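Local coordinates for hypothetical protein SSO2273 (PDB 2X4H) that probably acts as a metal-responsive, DNA-binding transcriptional repressor of the DtxR/MntR family and binds zinc, at residues C[88-93]-C[130-135]; C[81-86]-C[117-122]. All blocks are in the same frame, centred on the assembly; numbering follows the deposited sequence.

Interaction 1. Residues C[88-93]-C[130-135]; sequences IEILLV and YCPHGL. With ZN (zinc ion), chain N; ZN (zinc ion), chain M.
Glu89 reaches from its helix to a zinc ion that it shares with Cys131 and His133 of the loop. Glu89 CB lies against Pro132 CD at 3.9 Å. CG, placed beside the backbone N and anti to the carbonyl carbon (chi1 -72°), continues in an extended chain that carries the carboxylate out between two zinc ions. Glu89 OE1 binds the zinc of chain N at 1.9 Å and Glu89 OE2 the zinc of chain M at 2.1 Å, which makes the carboxylate a bridge; water 1 spans the same two metals. Cys131 SG, 2.4 Å from the zinc of chain N, and His133 ND1, 2.2 Å from it, complete the protein ligands of that ion. Glu89 OE1 comes to the edge of the imidazole near its plane, but what joins it to ND1 is the shared metal. The carboxylate and ring planes stand 44° apart. A type I turn from Cys131 to Gly134 brings thiolate and imidazole to one ion, helped by a weak bond from His133 N to Cys131 SG. Beside the metal, Pro132 CG packs on Val93 CG2 at 3.9 Å, and Ile90 CD1 touches Tyr130 O. The loop following helix 115-124 is thus pinned to the C-terminal part of helix 72-94, while helix 99-107 contributes Cys103 to the second zinc and touches His133 and Val93.

Interaction 2. Residues C[81-86]-C[117-122]; sequences LIKAHR and IIDKLY. With ZN (zinc ion), chain M.
Lys83 stretches across from helix 81-86 to helix 117-122 and supplies the polar link between them. Lys83 NZ donates to Asp119 OD1 at 2.7 Å, a salt bridge that meets the oxygen from above the carboxylate plane, 46° out of it, with the two side chains crossing at about a right angle. Lys83 NZ also lies over the Tyr122 face in a cation-pi contact, 4.1 Å from the ring centroid. Lys83 CE adds a CH-pi contact over that face, displaced toward the rim. The lysine chain is extended throughout, beginning with CG opposite the backbone N (chi1 -175°), and this full length brings the charge to both partners. Were this residue cut back to an alanine, the Asp119 carboxylate would probably lose its cation and a gap would be likely to open beside the Tyr122 face.

The apolar part is carried by Ile118. Ile118 CG2 packs on Lys83 CG at 3.7 Å, the two side chains running past each other in opposite directions, while Ile118 CG1 meets Ala84 CB at 3.6 Å. Ile118 CD1 also bends back to Ala84 CA, 3.6 Å away. The small alanine lets the backbones come near, with 5.7 Å between the CA atoms of Ala84 and Ile118.

The short axes approach to 9.7 Å and cross at 52°, a buried helix-helix packing within the metal-binding and dimerisation domain of this DtxR/MntR-family protein. Near this contact, Lys120 and Leu121 meet the second subunit, consistent with a dimerisation role.

Overall arrangement
Helix 72-94 is common to both interactions, whose centres lie 11 Å apart. One turn of it presents His85 and Glu89 to the zinc of chain M, where Cys103 and water 1 also bind; His85 NE2 sits 1.9 Å from that ion. Thus 81-86 supplies one ligand to the zinc of chain M, while a different side of the same turn faces helix 115-124. The two contacts also touch directly: Arg86 CG packs on Cys131 CB at 3.6 Å, and Leu91 CD2 meets Leu121 CD2 at 4.1 Å. Both lie beside the second subunit, where Leu91 packs on Leu91 of that chain and Leu121 on its Ile95, so the zinc pair and the subunit interface share one helical scaffold.

Interaction 1. Residues C[88-93]-C[130-135]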
loop_
_atom_site.group_PDB
_atom_site.type_symbol
_atom_site.label_atom_id
_atom_site.label_comp_id
_atom_site.label_asym_id
_atom_site.label_seq_id
_atom_site.Cartn_x
_atom_site.Cartn_y
_atom_site.Cartn_z
ATOM N N ILE C 88 10.832 24.235 5.752
ATOM C CA ILE C 88 11.885 24.207 4.735
ATOM C C ILE C 88 11.896 25.502 3.918
ATOM O O ILE C 88 12.959 26.074 3.704
ATOM C CB ILE C 88 11.771 22.976 3.816
ATOM C CG1 ILE C 88 12.349 21.743 4.514
ATOM C CG2 ILE C 88 12.573 23.189 2.522
ATOM C CD1 ILE C 88 11.892 20.454 3.916
ATOM N N GLU C 89 10.731 25.999 3.508
ATOM C CA GLU C 89 10.687 27.237 2.745
ATOM C C GLU C 89 11.414 28.369 3.449
ATOM O O GLU C 89 12.117 29.137 2.808
ATOM C CB GLU C 89 9.260 27.722 2.512
ATOM C CG GLU C 89 8.488 26.924 1.545
ATOM C CD GLU C 89 7.267 27.657 1.012
ATOM O OE1 GLU C 89 6.621 28.444 1.768
ATOM O OE2 GLU C 89 6.931 27.391 -0.171
ATOM N N ILE C 90 11.191 28.492 4.758
ATOM C CA ILE C 90 11.804 29.538 5.551
ATOM C C ILE C 90 13.314 29.409 5.565
ATOM O O ILE C 90 14.019 30.415 5.400
ATOM C CB ILE C 90 11.268 29.586 6.996
ATOM C CG1 ILE C 90 9.846 30.160 6.996
ATOM C CG2 ILE C 90 12.168 30.478 7.906
ATOM C CD1 ILE C 90 9.131 30.103 8.324
ATOM N N LEU C 91 13.809 28.184 5.766
ATOM C CA LEU C 91 15.256 27.931 5.701
ATOM C C LEU C 91 15.783 28.387 4.351
ATOM O O LEU C 91 16.809 29.053 4.289
ATOM C CB LEU C 91 15.607 26.451 5.935
ATOM C CG LEU C 91 17.065 26.045 5.668
ATOM C CD1 LEU C 91 18.007 26.737 6.628
ATOM C CD2 LEU C 91 17.209 24.486 5.709
ATOM N N LEU C 92 15.073 28.056 3.282
ATOM C CA LEU C 92 15.573 28.301 1.934
ATOM C C LEU C 92 15.599 29.790 1.618
ATOM O O LEU C 92 16.580 30.303 1.053
ATOM C CB LEU C 92 14.773 27.504 0.900
ATOM C CG LEU C 92 14.865 25.978 1.023
ATOM C CD1 LEU C 92 14.154 25.310 -0.125
ATOM C CD2 LEU C 92 16.313 25.484 1.102
ATOM N N VAL C 93 14.569 30.514 2.051
ATOM C CA VAL C 93 14.568 31.961 1.868
ATOM C C VAL C 93 15.671 32.580 2.719
ATOM O O VAL C 93 16.362 33.507 2.262
ATOM C CB VAL C 93 13.171 32.568 2.146
ATOM C CG1 VAL C 93 13.217 34.089 2.300
ATOM C CG2 VAL C 93 12.196 32.170 1.034
ATOM N N TYR C 130 4.288 31.495 10.192
ATOM C CA TYR C 130 3.813 31.589 8.821
ATOM C C TYR C 130 4.973 31.440 7.857
ATOM O O TYR C 130 6.087 31.904 8.143
ATOM C CB TYR C 130 3.193 32.960 8.578
ATOM C CG TYR C 130 1.885 33.218 9.276
ATOM C CD1 TYR C 130 0.689 32.937 8.662
ATOM C CD2 TYR C 130 1.854 33.793 10.535
ATOM C CE1 TYR C 130 -0.503 33.183 9.285
ATOM C CE2 TYR C 130 0.682 34.037 11.162
ATOM C CZ TYR C 130 -0.499 33.744 10.537
ATOM O OH TYR C 130 -1.673 34.003 11.194
ATOM N N CYS C 131 4.696 30.854 6.699
ATOM C CA CYS C 131 5.692 30.713 5.644
ATOM C C CYS C 131 5.798 32.038 4.906
ATOM O O CYS C 131 5.043 32.965 5.195
ATOM C CB CYS C 131 5.309 29.559 4.703
ATOM S SG CYS C 131 4.059 29.933 3.459
ATOM N N PRO C 132 6.745 32.156 3.971
ATOM C CA PRO C 132 6.910 33.415 3.223
ATOM C C PRO C 132 5.735 33.784 2.289
ATOM O O PRO C 132 5.688 34.913 1.807
ATOM C CB PRO C 132 8.163 33.167 2.395
ATOM C CG PRO C 132 8.823 31.988 3.025
ATOM C CD PRO C 132 7.716 31.146 3.525
ATOM N N HIS C 133 4.815 32.848 2.032
ATOM C CA HIS C 133 3.574 33.149 1.300
ATOM C C HIS C 133 2.467 33.592 2.261
ATOM O O HIS C 133 1.362 33.874 1.827
ATOM C CB HIS C 133 3.133 31.929 0.440
ATOM C CG HIS C 133 4.222 31.455 -0.463
ATOM N ND1 HIS C 133 5.143 30.505 -0.074
ATOM C CD2 HIS C 133 4.617 31.886 -1.684
ATOM C CE1 HIS C 133 6.053 30.368 -1.021
ATOM N NE2 HIS C 133 5.746 31.181 -2.016
ATOM N N GLY C 134 2.760 33.648 3.561
ATOM C CA GLY C 134 1.784 34.087 4.559
ATOM C C GLY C 134 0.765 33.024 4.949
ATOM O O GLY C 134 -0.370 33.354 5.324
ATOM N N LEU C 135 1.146 31.754 4.865
ATOM C CA LEU C 135 0.254 30.673 5.262
ATOM C C LEU C 135 0.772 30.016 6.540
ATOM O O LEU C 135 1.978 29.963 6.761
ATOM C CB LEU C 135 0.104 29.682 4.121
ATOM C CG LEU C 135 -0.349 30.241 2.750
ATOM C CD1 LEU C 135 -0.115 29.189 1.634
ATOM C CD2 LEU C 135 -1.806 30.754 2.749
HETATM ZN ZN ZN N . 4.841 28.988 1.427
HETATM ZN ZN ZN M . 5.057 26.642 -0.705
HETATM O O HOH W 1 3.402 27.102 0.702
#

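Interaction 2. Residues C[81-86]-C[117-122]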
loop_
_atom_site.group_PDB
_atom_site.type_symbol
_atom_site.label_atom_id
_atom_site.label_comp_id
_atom_site.label_asym_id
_atom_site.label_seq_id
_atom_site.Cartn_x
_atom_site.Cartn_y
_atom_site.Cartn_z
ATOM N N LEU C 81 3.167 17.295 7.038
ATOM C CA LEU C 81 3.707 17.690 5.723
ATOM C C LEU C 81 3.639 19.225 5.471
ATOM O O LEU C 81 4.522 19.806 4.823
ATOM C CB LEU C 81 3.020 16.929 4.600
ATOM C CG LEU C 81 3.431 17.195 3.154
ATOM C CD1 LEU C 81 4.934 17.287 3.031
ATOM C CD2 LEU C 81 2.891 16.065 2.255
ATOM N N ILE C 82 2.595 19.867 5.982
ATOM C CA ILE C 82 2.414 21.308 5.824
ATOM C C ILE C 82 3.508 22.023 6.580
ATOM O O ILE C 82 4.143 22.934 6.052
ATOM C CB ILE C 82 1.025 21.764 6.303
ATOM C CG1 ILE C 82 -0.050 21.368 5.269
ATOM C CG2 ILE C 82 1.022 23.293 6.573
ATOM C CD1 ILE C 82 -1.511 21.515 5.729
ATOM N N LYS C 83 3.741 21.584 7.812
ATOM C CA LYS C 83 4.845 22.049 8.641
ATOM C C LYS C 83 6.179 21.817 7.928
ATOM O O LYS C 83 7.026 22.693 7.894
ATOM C CB LYS C 83 4.807 21.325 10.002
ATOM C CG LYS C 83 5.838 21.798 11.021
ATOM C CD LYS C 83 5.735 21.149 12.403
ATOM C CE LYS C 83 6.782 21.777 13.333
ATOM N NZ LYS C 83 6.791 21.271 14.744
ATOM N N ALA C 84 6.376 20.640 7.345
ATOM C CA ALA C 84 7.649 20.338 6.671
ATOM C C ALA C 84 7.888 21.246 5.463
ATOM O O ALA C 84 8.978 21.782 5.316
ATOM C CB ALA C 84 7.740 18.841 6.257
ATOM N N HIS C 85 6.867 21.428 4.633
ATOM C CA HIS C 85 6.966 22.251 3.440
ATOM C C HIS C 85 7.355 23.685 3.830
ATOM O O HIS C 85 8.323 24.255 3.312
ATOM C CB HIS C 85 5.635 22.227 2.633
ATOM C CG HIS C 85 5.597 23.211 1.499
ATOM N ND1 HIS C 85 6.307 23.029 0.326
ATOM C CD2 HIS C 85 5.003 24.429 1.399
ATOM C CE1 HIS C 85 6.116 24.078 -0.460
ATOM N NE2 HIS C 85 5.356 24.956 0.181
ATOM N N ARG C 86 6.643 24.234 4.802
ATOM C CA ARG C 86 6.748 25.639 5.147
ATOM C C ARG C 86 7.982 25.972 6.012
ATOM O O ARG C 86 8.607 27.034 5.839
ATOM C CB ARG C 86 5.427 26.062 5.804
ATOM C CG ARG C 86 4.282 26.071 4.809
ATOM C CD ARG C 86 2.911 26.378 5.403
ATOM N NE ARG C 86 1.906 26.303 4.346
ATOM C CZ ARG C 86 0.584 26.343 4.510
ATOM N NH1 ARG C 86 0.022 26.423 5.701
ATOM N NH2 ARG C 86 -0.194 26.241 3.450
ATOM N N ILE C 117 13.684 15.969 12.319
ATOM C CA ILE C 117 14.368 17.047 11.611
ATOM C C ILE C 117 13.480 18.272 11.479
ATOM O O ILE C 117 13.901 19.412 11.769
ATOM C CB ILE C 117 14.846 16.605 10.208
ATOM C CG1 ILE C 117 15.993 15.611 10.319
ATOM C CG2 ILE C 117 15.311 17.780 9.402
ATOM C CD1 ILE C 117 16.374 14.956 8.992
ATOM N N ILE C 118 12.256 18.055 11.029
ATOM C CA ILE C 118 11.322 19.177 10.899
ATOM C C ILE C 118 11.051 19.878 12.245
ATOM O O ILE C 118 11.085 21.086 12.303
ATOM C CB ILE C 118 10.024 18.735 10.224
ATOM C CG1 ILE C 118 10.312 18.364 8.765
ATOM C CG2 ILE C 118 8.926 19.809 10.338
ATOM C CD1 ILE C 118 10.941 19.456 7.956
ATOM N N ASP C 119 10.813 19.127 13.318
ATOM C CA ASP C 119 10.606 19.730 14.633
ATOM C C ASP C 119 11.851 20.438 15.114
ATOM O O ASP C 119 11.750 21.509 15.731
ATOM C CB ASP C 119 10.167 18.703 15.680
ATOM C CG ASP C 119 8.718 18.206 15.451
ATOM O OD1 ASP C 119 8.005 18.828 14.621
ATOM O OD2 ASP C 119 8.286 17.198 16.084
ATOM N N LYS C 120 13.034 19.881 14.848
ATOM C CA LYS C 120 14.238 20.562 15.329
ATOM C C LYS C 120 14.553 21.790 14.499
ATOM O O LYS C 120 15.059 22.781 15.029
ATOM C CB LYS C 120 15.419 19.595 15.448
ATOM C CG LYS C 120 15.281 18.777 16.741
ATOM C CD LYS C 120 16.441 17.887 17.069
ATOM C CE LYS C 120 16.378 17.497 18.544
ATOM N NZ LYS C 120 16.982 16.175 18.792
ATOM N N LEU C 121 14.227 21.738 13.213
ATOM C CA LEU C 121 14.493 22.835 12.299
ATOM C C LEU C 121 13.533 23.972 12.616
ATOM O O LEU C 121 13.906 25.137 12.564
ATOM C CB LEU C 121 14.398 22.401 10.831
ATOM C CG LEU C 121 14.673 23.448 9.739
ATOM C CD1 LEU C 121 16.062 24.072 9.893
ATOM C CD2 LEU C 121 14.496 22.894 8.345
ATOM N N TYR C 122 12.310 23.612 12.993
ATOM C CA TYR C 122 11.311 24.574 13.440
ATOM C C TYR C 122 11.813 25.335 14.647
ATOM O O TYR C 122 11.821 26.582 14.650
ATOM C CB TYR C 122 10.023 23.812 13.743
ATOM C CG TYR C 122 8.862 24.584 14.317
ATOM C CD1 TYR C 122 8.005 25.300 13.487
ATOM C CD2 TYR C 122 8.555 24.505 15.653
ATOM C CE1 TYR C 122 6.904 25.966 13.982
ATOM C CE2 TYR C 122 7.439 25.169 16.170
ATOM C CZ TYR C 122 6.613 25.914 15.327
ATOM O OH TYR C 122 5.490 26.597 15.824
HETATM ZN ZN ZN M . 5.057 26.642 -0.705
HETATM O O HOH W 1 3.402 27.102 0.702
#